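PDB 1LQT: NADPH-ferredoxin reductase FprA from Mycobacterium tuberculosis, which catalyses electron transfer between NADPH and ferredoxin using a bound FAD cofactor, and may supply electrons to P450 systems. Local coordinates for residues A19-K24 and D374-V379; A99-V104 and Y355-I360. All coordinates share one frame; numbering follows the deposited sequence.

Interaction 1. Residues A19-K24 and D374-V379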
ATOM      1  N   ALA A  19       1.711 -12.077 -14.042  1.00  9.31           N
ATOM      2  CA  ALA A  19       2.185 -12.026 -15.422  1.00  9.75           C
ATOM      3  C   ALA A  19       3.338 -12.985 -15.627  1.00 10.06           C
ATOM      4  O   ALA A  19       3.375 -13.746 -16.605  1.00 10.41           O
ATOM      5  CB  ALA A  19       2.586 -10.614 -15.795  1.00  9.87           C
ATOM      6  N   ALA A  20       4.292 -12.952 -14.709  1.00 10.43           N
ATOM      7  CA  ALA A  20       5.432 -13.832 -14.825  1.00 11.10           C
ATOM      8  C   ALA A  20       5.018 -15.285 -14.779  1.00 10.60           C
ATOM      9  O   ALA A  20       5.535 -16.109 -15.542  1.00 11.66           O
ATOM     10  CB  ALA A  20       6.471 -13.523 -13.749  1.00 11.70           C
ATOM     11  N   SER A  21       4.088 -15.618 -13.895  1.00 10.75           N
ATOM     12  CA  SER A  21       3.616 -17.007 -13.794  1.00 11.08           C
ATOM     13  C   SER A  21       2.928 -17.473 -15.082  1.00 10.97           C
ATOM     14  O   SER A  21       3.108 -18.604 -15.510  1.00 11.26           O
ATOM     15  CB  SER A  21       2.669 -17.151 -12.618  1.00 11.27           C
ATOM     16  OG  SER A  21       3.321 -16.976 -11.391  1.00 12.17           O
ATOM     17  N   LEU A  22       2.154 -16.605 -15.703  1.00 10.69           N
ATOM     18  CA  LEU A  22       1.487 -16.937 -16.947  1.00 10.38           C
ATOM     19  C   LEU A  22       2.499 -17.207 -18.042  1.00 10.89           C
ATOM     20  O   LEU A  22       2.396 -18.186 -18.786  1.00 11.78           O
ATOM     21  CB  LEU A  22       0.560 -15.822 -17.360  1.00 10.63           C
ATOM     22  CG  LEU A  22      -0.694 -15.634 -16.499  1.00 11.08           C
ATOM     23  CD1 LEU A  22      -1.270 -14.236 -16.660  1.00 11.40           C
ATOM     24  CD2 LEU A  22      -1.745 -16.710 -16.804  1.00 11.24           C
ATOM     25  N   LEU A  23       3.491 -16.329 -18.176  1.00 11.15           N
ATOM     26  CA  LEU A  23       4.471 -16.473 -19.239  1.00 11.31           C
ATOM     27  C   LEU A  23       5.354 -17.696 -19.004  1.00 12.16           C
ATOM     28  O   LEU A  23       5.740 -18.401 -19.944  1.00 13.23           O
ATOM     29  CB  LEU A  23       5.284 -15.186 -19.348  1.00 12.03           C
ATOM     30  CG  LEU A  23       4.497 -13.955 -19.761  1.00 12.22           C
ATOM     31  CD1 LEU A  23       5.373 -12.716 -19.686  1.00 15.68           C
ATOM     32  CD2 LEU A  23       3.858 -14.108 -21.133  1.00 14.13           C
ATOM     33  N   LYS A  24       5.670 -17.972 -17.743  1.00 12.29           N
ATOM     34  CA  LYS A  24       6.441 -19.161 -17.384  1.00 13.65           C
ATOM     35  C   LYS A  24       5.711 -20.452 -17.738  1.00 13.49           C
ATOM     36  O   LYS A  24       6.312 -21.387 -18.235  1.00 14.45           O
ATOM     37  CB  LYS A  24       6.795 -19.154 -15.900  1.00 14.97           C
ATOM     38  CG  LYS A  24       7.574 -20.369 -15.425  1.00 18.39           C
ATOM     39  CD  LYS A  24       7.812 -20.302 -13.920  1.00 21.80           C
ATOM     40  CE  LYS A  24       6.526 -20.349 -13.084  1.00 25.71           C
ATOM     41  NZ  LYS A  24       6.776 -20.003 -11.663  1.00 27.13           N
ATOM     42  N   ASP A 374       0.967 -16.335  -3.850  1.00 14.64           N
ATOM     43  CA  ASP A 374      -0.429 -16.002  -4.009  1.00 15.00           C
ATOM     44  C   ASP A 374      -0.808 -15.949  -5.488  1.00 14.12           C
ATOM     45  O   ASP A 374      -1.774 -16.569  -5.926  1.00 14.61           O
ATOM     46  CB  ASP A 374      -0.719 -14.678  -3.285  1.00 15.60           C
ATOM     47  CG  ASP A 374      -2.150 -14.324  -3.317  1.00 19.66           C
ATOM     48  OD1 ASP A 374      -3.011 -15.229  -3.070  1.00 21.29           O
ATOM     49  OD2 ASP A 374      -2.475 -13.151  -3.556  1.00 24.32           O
ATOM     50  N   ALA A 375      -0.040 -15.199  -6.244  1.00 13.53           N
ATOM     51  CA  ALA A 375      -0.310 -15.070  -7.662  1.00 12.62           C
ATOM     52  C   ALA A 375      -0.131 -16.402  -8.391  1.00 12.06           C
ATOM     53  O   ALA A 375      -0.906 -16.726  -9.270  1.00 11.84           O
ATOM     54  CB  ALA A 375       0.573 -13.988  -8.269  1.00 13.23           C
ATOM     55  N   GLN A 376       0.893 -17.143  -8.022  1.00 11.88           N
ATOM     56  CA  GLN A 376       1.162 -18.421  -8.668  1.00 12.28           C
ATOM     57  C   GLN A 376      -0.016 -19.370  -8.481  1.00 12.94           C
ATOM     58  O   GLN A 376      -0.424 -20.049  -9.404  1.00 12.90           O
ATOM     59  CB  GLN A 376       2.419 -19.044  -8.084  1.00 12.50           C
ATOM     60  CG  GLN A 376       2.801 -20.359  -8.741  1.00 13.87           C
ATOM     61  CD  GLN A 376       3.226 -20.168 -10.182  1.00 14.38           C
ATOM     62  OE1 GLN A 376       4.176 -19.431 -10.442  1.00 15.15           O
ATOM     63  NE2 GLN A 376       2.539 -20.814 -11.126  1.00 15.21           N
ATOM     64  N   ASP A 377      -0.552 -19.380  -7.262  1.00 13.74           N
ATOM     65  CA  ASP A 377      -1.694 -20.220  -6.952  1.00 15.10           C
ATOM     66  C   ASP A 377      -2.900 -19.856  -7.789  1.00 14.95           C
ATOM     67  O   ASP A 377      -3.567 -20.743  -8.356  1.00 15.78           O
ATOM     68  CB  ASP A 377      -2.012 -20.145  -5.459  1.00 16.60           C
ATOM     69  CG  ASP A 377      -0.987 -20.872  -4.611  1.00 19.84           C
ATOM     70  OD1 ASP A 377      -0.225 -21.707  -5.134  1.00 21.72           O
ATOM     71  OD2 ASP A 377      -0.879 -20.648  -3.405  1.00 24.66           O
ATOM     72  N   THR A 378      -3.195 -18.566  -7.863  1.00 13.95           N
ATOM     73  CA  THR A 378      -4.296 -18.122  -8.697  1.00 12.90           C
ATOM     74  C   THR A 378      -4.073 -18.539 -10.174  1.00 11.31           C
ATOM     75  O   THR A 378      -5.005 -19.017 -10.848  1.00 11.58           O
ATOM     76  CB  THR A 378      -4.476 -16.594  -8.623  1.00 13.02           C
ATOM     77  OG1 THR A 378      -4.993 -16.191  -7.353  1.00 14.61           O
ATOM     78  CG2 THR A 378      -5.505 -16.175  -9.601  1.00 14.57           C
ATOM     79  N   VAL A 379      -2.860 -18.309 -10.664  1.00 11.29           N
ATOM     80  CA  VAL A 379      -2.560 -18.602 -12.068  1.00 10.97           C
ATOM     81  C   VAL A 379      -2.670 -20.084 -12.376  1.00 11.42           C
ATOM     82  O   VAL A 379      -3.205 -20.460 -13.406  1.00 11.53           O
ATOM     83  CB  VAL A 379      -1.191 -18.013 -12.462  1.00 11.18           C
ATOM     84  CG1 VAL A 379      -0.707 -18.603 -13.753  1.00 11.22           C
ATOM     85  CG2 VAL A 379      -1.281 -16.485 -12.551  1.00 11.72           C
TER
HETATM   86  O   HOH W   1       3.066 -20.880 -13.946  1.00 16.68           O
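Ser21, Leu22 and Lys24 meet Gln376 and Val379 in a helix-to-helix contact, apolar on its inner side and polar on the side of Lys24. Helix 13-28 follows a turn with a Rossmann-type glycine pattern, consistent with a dinucleotide-binding turn whose backbone amides meet FAD, and lies beside helix 370-391; the short segments cross at -46°, with axes 9.0 Å apart at closest approach. Val379 makes the apolar half. Its CG1 branch sits 3.7 Å from Leu22 CD2 and, on the same methyl, 3.8 Å from Ser21 CB, while its CG2 turns to the CG of Leu22. The two hydrophobic side chains cross obliquely, and Leu22 continues inward onto Ile6 and Ile8 of strand 4-9. The polar half gathers on the amide of Gln376. The chain starts out with CG trans to the backbone N (chi1 -178°) and then bends at chi2 (67°), which swings the amide back toward helix 13-28. OE1 receives the ammonium of Lys24, NZ to OE1 2.9 Å, arriving above the carbonyl plane instead of on a lone pair. Ser21 OG also comes to 2.8 Å from Gln376 OE1, though its single proton can be given to Phe17 O one turn earlier instead. At the other end of the amide, Gln376 NE2 donates to a water at 2.9 Å, and that water donates in turn to Ser21 O at 2.8 Å. Lys24 NZ at OE1 and Asp380 OD1 at NE2 are consistent with a fixed orientation of the amide. The Lys24 charge would probably polarise the C=O. Beside the Val379-Leu22 apolar contact, the Gln376 amide thus links the two helices both directly, through OE1, and through the water.

Interaction 2. Residues A99-V104 and Y355-I360. With FAD (flavin-adenine dinucleotide), chain H.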
ATOM      1  N   ALA A  99      -9.282 -14.837 -19.890  1.00 11.39           N
ATOM      2  CA  ALA A  99      -9.430 -14.674 -18.447  1.00 10.69           C
ATOM      3  C   ALA A  99      -8.934 -13.291 -18.082  1.00  9.99           C
ATOM      4  O   ALA A  99      -8.147 -12.690 -18.804  1.00  9.93           O
ATOM      5  CB  ALA A  99      -8.661 -15.721 -17.716  1.00 11.74           C
ATOM      6  N   VAL A 100      -9.416 -12.811 -16.929  1.00  9.92           N
ATOM      7  CA  VAL A 100      -9.073 -11.498 -16.425  1.00  9.61           C
ATOM      8  C   VAL A 100      -8.674 -11.682 -14.971  1.00  9.90           C
ATOM      9  O   VAL A 100      -9.376 -12.314 -14.203  1.00 10.76           O
ATOM     10  CB  VAL A 100     -10.253 -10.524 -16.522  1.00 10.62           C
ATOM     11  CG1 VAL A 100      -9.818  -9.119 -16.145  1.00 10.64           C
ATOM     12  CG2 VAL A 100     -10.891 -10.532 -17.940  1.00 11.44           C
ATOM     13  N   ILE A 101      -7.531 -11.101 -14.612  1.00  9.58           N
ATOM     14  CA  ILE A 101      -7.031 -11.137 -13.236  1.00  9.05           C
ATOM     15  C   ILE A 101      -7.100  -9.734 -12.658  1.00  8.59           C
ATOM     16  O   ILE A 101      -6.488  -8.813 -13.190  1.00  9.26           O
ATOM     17  CB  ILE A 101      -5.601 -11.640 -13.174  1.00  9.19           C
ATOM     18  CG1 ILE A 101      -5.443 -13.023 -13.826  1.00  9.85           C
ATOM     19  CG2 ILE A 101      -5.133 -11.665 -11.749  1.00 10.16           C
ATOM     20  CD1 ILE A 101      -4.041 -13.494 -13.876  1.00 10.62           C
ATOM     21  N   TYR A 102      -7.856  -9.579 -11.570  1.00  8.64           N
ATOM     22  CA  TYR A 102      -7.932  -8.326 -10.842  1.00  8.57           C
ATOM     23  C   TYR A 102      -6.861  -8.307  -9.767  1.00  8.37           C
ATOM     24  O   TYR A 102      -6.863  -9.127  -8.860  1.00  9.00           O
ATOM     25  CB  TYR A 102      -9.349  -8.135 -10.263  1.00  8.88           C
ATOM     26  CG  TYR A 102     -10.283  -7.811 -11.384  1.00  9.15           C
ATOM     27  CD1 TYR A 102     -10.876  -8.810 -12.138  1.00  9.58           C
ATOM     28  CD2 TYR A 102     -10.521  -6.501 -11.772  1.00  9.86           C
ATOM     29  CE1 TYR A 102     -11.627  -8.517 -13.245  1.00 10.32           C
ATOM     30  CE2 TYR A 102     -11.287  -6.199 -12.869  1.00  9.96           C
ATOM     31  CZ  TYR A 102     -11.823  -7.206 -13.615  1.00 10.39           C
ATOM     32  OH  TYR A 102     -12.538  -6.870 -14.734  1.00 11.40           O
ATOM     33  N   ALA A 103      -5.975  -7.316  -9.874  1.00  8.59           N
ATOM     34  CA  ALA A 103      -4.819  -7.132  -9.021  1.00  8.26           C
ATOM     35  C   ALA A 103      -4.814  -5.678  -8.546  1.00  8.32           C
ATOM     36  O   ALA A 103      -3.799  -4.982  -8.589  1.00  8.40           O
ATOM     37  CB  ALA A 103      -3.544  -7.485  -9.783  1.00  8.55           C
ATOM     38  N   VAL A 104      -5.977  -5.223  -8.073  1.00  8.64           N
ATOM     39  CA  VAL A 104      -6.220  -3.813  -7.861  1.00  8.26           C
ATOM     40  C   VAL A 104      -5.808  -3.311  -6.485  1.00  8.36           C
ATOM     41  O   VAL A 104      -5.905  -2.119  -6.195  1.00  8.31           O
ATOM     42  CB  VAL A 104      -7.706  -3.468  -8.097  1.00  8.24           C
ATOM     43  CG1 VAL A 104      -8.077  -3.602  -9.558  1.00  9.74           C
ATOM     44  CG2 VAL A 104      -8.651  -4.278  -7.176  1.00  9.67           C
ATOM     45  N   TYR A 355     -10.502 -13.575 -11.930  1.00  9.85           N
ATOM     46  CA  TYR A 355      -9.674 -13.998 -10.837  1.00  9.57           C
ATOM     47  C   TYR A 355      -9.201 -12.788 -10.068  1.00  9.29           C
ATOM     48  O   TYR A 355      -9.295 -11.655 -10.538  1.00  9.13           O
ATOM     49  CB  TYR A 355      -8.462 -14.792 -11.371  1.00  9.86           C
ATOM     50  CG  TYR A 355      -8.889 -16.049 -12.092  1.00 10.93           C
ATOM     51  CD1 TYR A 355      -9.284 -16.014 -13.421  1.00 11.66           C
ATOM     52  CD2 TYR A 355      -8.924 -17.262 -11.422  1.00 11.06           C
ATOM     53  CE1 TYR A 355      -9.730 -17.155 -14.059  1.00 11.74           C
ATOM     54  CE2 TYR A 355      -9.393 -18.407 -12.060  1.00 11.41           C
ATOM     55  CZ  TYR A 355      -9.785 -18.344 -13.374  1.00 11.76           C
ATOM     56  OH  TYR A 355     -10.244 -19.485 -14.002  1.00 13.11           O
ATOM     57  N   VAL A 356      -8.642 -13.042  -8.901  1.00  9.72           N
ATOM     58  CA  VAL A 356      -8.016 -12.028  -8.072  1.00  9.53           C
ATOM     59  C   VAL A 356      -6.679 -12.526  -7.555  1.00  9.47           C
ATOM     60  O   VAL A 356      -6.488 -13.710  -7.325  1.00 11.22           O
ATOM     61  CB  VAL A 356      -8.909 -11.616  -6.877  1.00 10.09           C
ATOM     62  CG1 VAL A 356     -10.014 -10.695  -7.332  1.00 10.80           C
ATOM     63  CG2 VAL A 356      -9.473 -12.819  -6.130  1.00 11.63           C
ATOM     64  N   VAL A 357      -5.759 -11.583  -7.353  1.00  9.62           N
ATOM     65  CA  VAL A 357      -4.483 -11.800  -6.708  1.00  9.57           C
ATOM     66  C   VAL A 357      -4.201 -10.599  -5.819  1.00  9.19           C
ATOM     67  O   VAL A 357      -4.756  -9.529  -6.005  1.00  9.35           O
ATOM     68  CB  VAL A 357      -3.310 -11.990  -7.717  1.00  9.86           C
ATOM     69  CG1 VAL A 357      -3.521 -13.283  -8.528  1.00 10.84           C
ATOM     70  CG2 VAL A 357      -3.198 -10.786  -8.616  1.00 10.03           C
ATOM     71  N   GLY A 358      -3.283 -10.782  -4.888  1.00  9.39           N
ATOM     72  CA  GLY A 358      -2.787  -9.672  -4.097  1.00  8.94           C
ATOM     73  C   GLY A 358      -3.728  -9.263  -2.991  1.00  8.70           C
ATOM     74  O   GLY A 358      -4.577 -10.022  -2.527  1.00  9.39           O
ATOM     75  N   TRP A 359      -3.563  -8.023  -2.561  1.00  8.78           N
ATOM     76  CA  TRP A 359      -4.347  -7.497  -1.454  1.00  8.93           C
ATOM     77  C   TRP A 359      -5.854  -7.483  -1.677  1.00  9.21           C
ATOM     78  O   TRP A 359      -6.582  -7.572  -0.708  1.00  9.51           O
ATOM     79  CB  TRP A 359      -3.809  -6.114  -1.078  1.00  9.18           C
ATOM     80  CG  TRP A 359      -2.514  -6.176  -0.332  1.00  9.04           C
ATOM     81  CD1 TRP A 359      -1.726  -7.258  -0.133  1.00  9.78           C
ATOM     82  CD2 TRP A 359      -1.915  -5.105   0.387  1.00  9.64           C
ATOM     83  NE1 TRP A 359      -0.663  -6.932   0.674  1.00 10.53           N
ATOM     84  CE2 TRP A 359      -0.777  -5.617   1.028  1.00  9.87           C
ATOM     85  CE3 TRP A 359      -2.256  -3.761   0.595  1.00 10.59           C
ATOM     86  CZ2 TRP A 359       0.005  -4.846   1.859  1.00 10.85           C
ATOM     87  CZ3 TRP A 359      -1.461  -2.997   1.456  1.00 10.90           C
ATOM     88  CH2 TRP A 359      -0.357  -3.557   2.066  1.00 10.30           C
ATOM     89  N   ILE A 360      -6.330  -7.375  -2.912  1.00  9.53           N
ATOM     90  CA  ILE A 360      -7.754  -7.427  -3.119  1.00  9.66           C
ATOM     91  C   ILE A 360      -8.318  -8.840  -2.863  1.00  9.75           C
ATOM     92  O   ILE A 360      -9.500  -8.987  -2.588  1.00 11.33           O
ATOM     93  CB  ILE A 360      -8.143  -6.900  -4.529  1.00  9.64           C
ATOM     94  CG1 ILE A 360      -9.649  -6.548  -4.569  1.00  9.87           C
ATOM     95  CG2 ILE A 360      -7.798  -7.887  -5.633  1.00  9.84           C
ATOM     96  CD1 ILE A 360     -10.110  -5.423  -3.631  1.00 10.49           C
TER
HETATM   97  PA  FAD H2457      -0.792  -2.651  -5.212  1.00  8.02           P
HETATM   98  O1A FAD H2457      -1.601  -1.688  -4.442  1.00  8.20           O
HETATM   99  O2A FAD H2457       0.688  -2.626  -5.112  1.00  7.84           O
HETATM  100  O5B FAD H2457      -1.144  -2.490  -6.765  1.00  7.94           O
HETATM  101  C5B FAD H2457      -2.503  -2.299  -7.174  1.00  7.87           C
HETATM  102  C4B FAD H2457      -2.452  -1.615  -8.535  1.00  7.90           C
HETATM  103  O4B FAD H2457      -3.765  -1.683  -9.087  1.00  8.01           O
HETATM  104  C3B FAD H2457      -2.068  -0.132  -8.475  1.00  8.20           C
HETATM  105  O3B FAD H2457      -1.076   0.201  -9.419  1.00  8.05           O
HETATM  106  C2B FAD H2457      -3.380   0.561  -8.731  1.00  8.02           C
HETATM  107  O2B FAD H2457      -3.293   1.864  -9.259  1.00  7.90           O
HETATM  108  C1B FAD H2457      -4.074  -0.433  -9.671  1.00  7.97           C
HETATM  109  N9A FAD H2457      -5.524  -0.306  -9.732  1.00  8.30           N
HETATM  110  C8A FAD H2457      -6.377  -0.222  -8.665  1.00  8.30           C
HETATM  111  N7A FAD H2457      -7.644  -0.133  -9.047  1.00  9.15           N
HETATM  112  C5A FAD H2457      -7.598  -0.124 -10.428  0.50  8.27           C
HETATM  113  C6A FAD H2457      -8.611  -0.034 -11.386  1.00  9.63           C
HETATM  114  N6A FAD H2457      -9.901   0.022 -11.097  1.00 10.73           N
HETATM  115  N1A FAD H2457      -8.225  -0.065 -12.691  1.00  9.12           N
HETATM  116  C2A FAD H2457      -6.906  -0.183 -13.001  1.00  8.79           C
HETATM  117  N3A FAD H2457      -5.888  -0.277 -12.135  1.00  8.93           N
HETATM  118  C4A FAD H2457      -6.287  -0.243 -10.859  0.50  8.33           C
HETATM  119  N1  FAD H2457       6.277  -4.265   1.297  1.00 10.26           N
HETATM  120  C2  FAD H2457       7.610  -4.535   1.382  1.00 10.74           C
HETATM  121  O2  FAD H2457       8.052  -5.626   1.079  1.00 11.76           O
HETATM  122  N3  FAD H2457       8.463  -3.547   1.849  1.00 11.52           N
HETATM  123  C4  FAD H2457       8.067  -2.278   2.155  1.00 10.61           C
HETATM  124  O4  FAD H2457       8.894  -1.420   2.535  1.00 12.30           O
HETATM  125  C4X FAD H2457       6.704  -1.993   2.015  0.50  9.92           C
HETATM  126  N5  FAD H2457       6.224  -0.730   2.280  1.00 10.25           N
HETATM  127  C5X FAD H2457       4.881  -0.476   2.177  0.50  9.73           C
HETATM  128  C6  FAD H2457       4.394   0.774   2.468  1.00  9.61           C
HETATM  129  C7  FAD H2457       3.040   1.059   2.453  1.00  9.98           C
HETATM  130  C7M FAD H2457       2.554   2.449   2.761  1.00 10.88           C
HETATM  131  C8  FAD H2457       2.153   0.038   2.093  1.00  9.28           C
HETATM  132  C8M FAD H2457       0.669   0.283   2.082  1.00 10.11           C
HETATM  133  C9  FAD H2457       2.631  -1.230   1.772  1.00  9.60           C
HETATM  134  C9A FAD H2457       3.991  -1.507   1.808  1.00  9.46           C
HETATM  135  N10 FAD H2457       4.492  -2.779   1.512  1.00  9.41           N
HETATM  136  C10 FAD H2457       5.841  -3.018   1.590  1.00  9.50           C
HETATM  137  C1' FAD H2457       3.603  -3.889   1.061  1.00  9.49           C
HETATM  138  C2' FAD H2457       3.428  -3.882  -0.456  1.00  9.15           C
HETATM  139  O2' FAD H2457       3.160  -2.562  -0.861  1.00  9.52           O
HETATM  140  C3' FAD H2457       2.261  -4.809  -0.847  1.00  8.77           C
HETATM  141  O3' FAD H2457       2.536  -6.154  -0.470  1.00  9.65           O
HETATM  142  C4' FAD H2457       1.984  -4.914  -2.347  1.00  8.31           C
HETATM  143  O4' FAD H2457       2.231  -3.678  -3.012  1.00  8.62           O
HETATM  144  C5' FAD H2457       0.543  -5.360  -2.595  1.00  8.25           C
HETATM  145  O5' FAD H2457       0.471  -5.625  -4.001  1.00  7.96           O
HETATM  146  P   FAD H2457      -0.867  -5.597  -4.855  1.00  8.33           P
HETATM  147  O1P FAD H2457      -0.425  -5.954  -6.221  1.00  8.04           O
HETATM  148  O2P FAD H2457      -1.968  -6.401  -4.245  1.00  8.59           O
HETATM  149  O3P FAD H2457      -1.391  -4.101  -4.804  1.00  7.88           O
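Tyr355, Val357 and Tyr102 lose the most surface here, and together pair strand 99-102 in parallel with the edge strand 354-356. Tyr355 holds on with both its backbone polar atoms: its N donates to Val100 O (2.8 Å), nearly in line with the C=O but bent at the hydrogen, and its O accepts an almost straight bond from Tyr102 N (2.7 Å, 175° at the hydrogen). Tyr102 O then takes Val357 N at 3.1 Å and a CA-H...O contact from Val356 CA, closing the ladder. Both tyrosine rings present an edge to a carbonyl of the partner strand, Tyr355 to Val100 O and Tyr102 to Tyr355 O. They leave on opposite faces of the sheet: Tyr355 goes with Ile101 to the side covered by helix 370-391, where its OH bonds to Asn385, while Tyr102 goes with Val356 to the other. Val357 fills the corner where the strands end. With CG1 trans to the carbonyl carbon (chi1 -65°), its CG2 touches Ala103 CB at 3.5 Å and Ile101 CG2 at 3.8 Å. Past it the chain turns toward the cofactor. Gly358 occupies the N-cap position of helix 359-362 and passes its CA close by FAD O2P, and Trp359 N donates to that same O2P (2.8 Å, 163°). The Trp359 indole lays one face against C5' of FAD. Beside it, Val104 divides its branches, CG2 on Ile360 CG1 (3.6 Å) and CG1 against the adenine. Strand ends and a helix start meeting the pyrophosphate and adenine belong to the Rossmann-type FAD domain of the type 1 ferredoxin-NADP reductases, as in other two-dinucleotide-domain flavoproteins; strand 354-356 forms one edge of its sheet, in the parallel part.

In the fold
Both interactions belong to the FAD-binding domain, their centres 11 Å apart, and interaction 2 is nested within the loop that interaction 1 closes. Helix 370-391 ties them together: Thr378 OG1 bonds to Val356 O, its CB packs on Val357, and Asp374 OD2 accepts from Gly358 N at the start of helix 359-362. Interaction 2 is entirely buried, joined by backbone bonds of a sheet and ending on the cofactor. Interaction 1 lies further from the chain's centre, about 21 Å against 15 Å, and is mixed: mainly side chains do the joining, with one water to a backbone carbonyl, and Lys24 is exposed. Leu22 and Ile101 touch, linking the helix layer to the sheet.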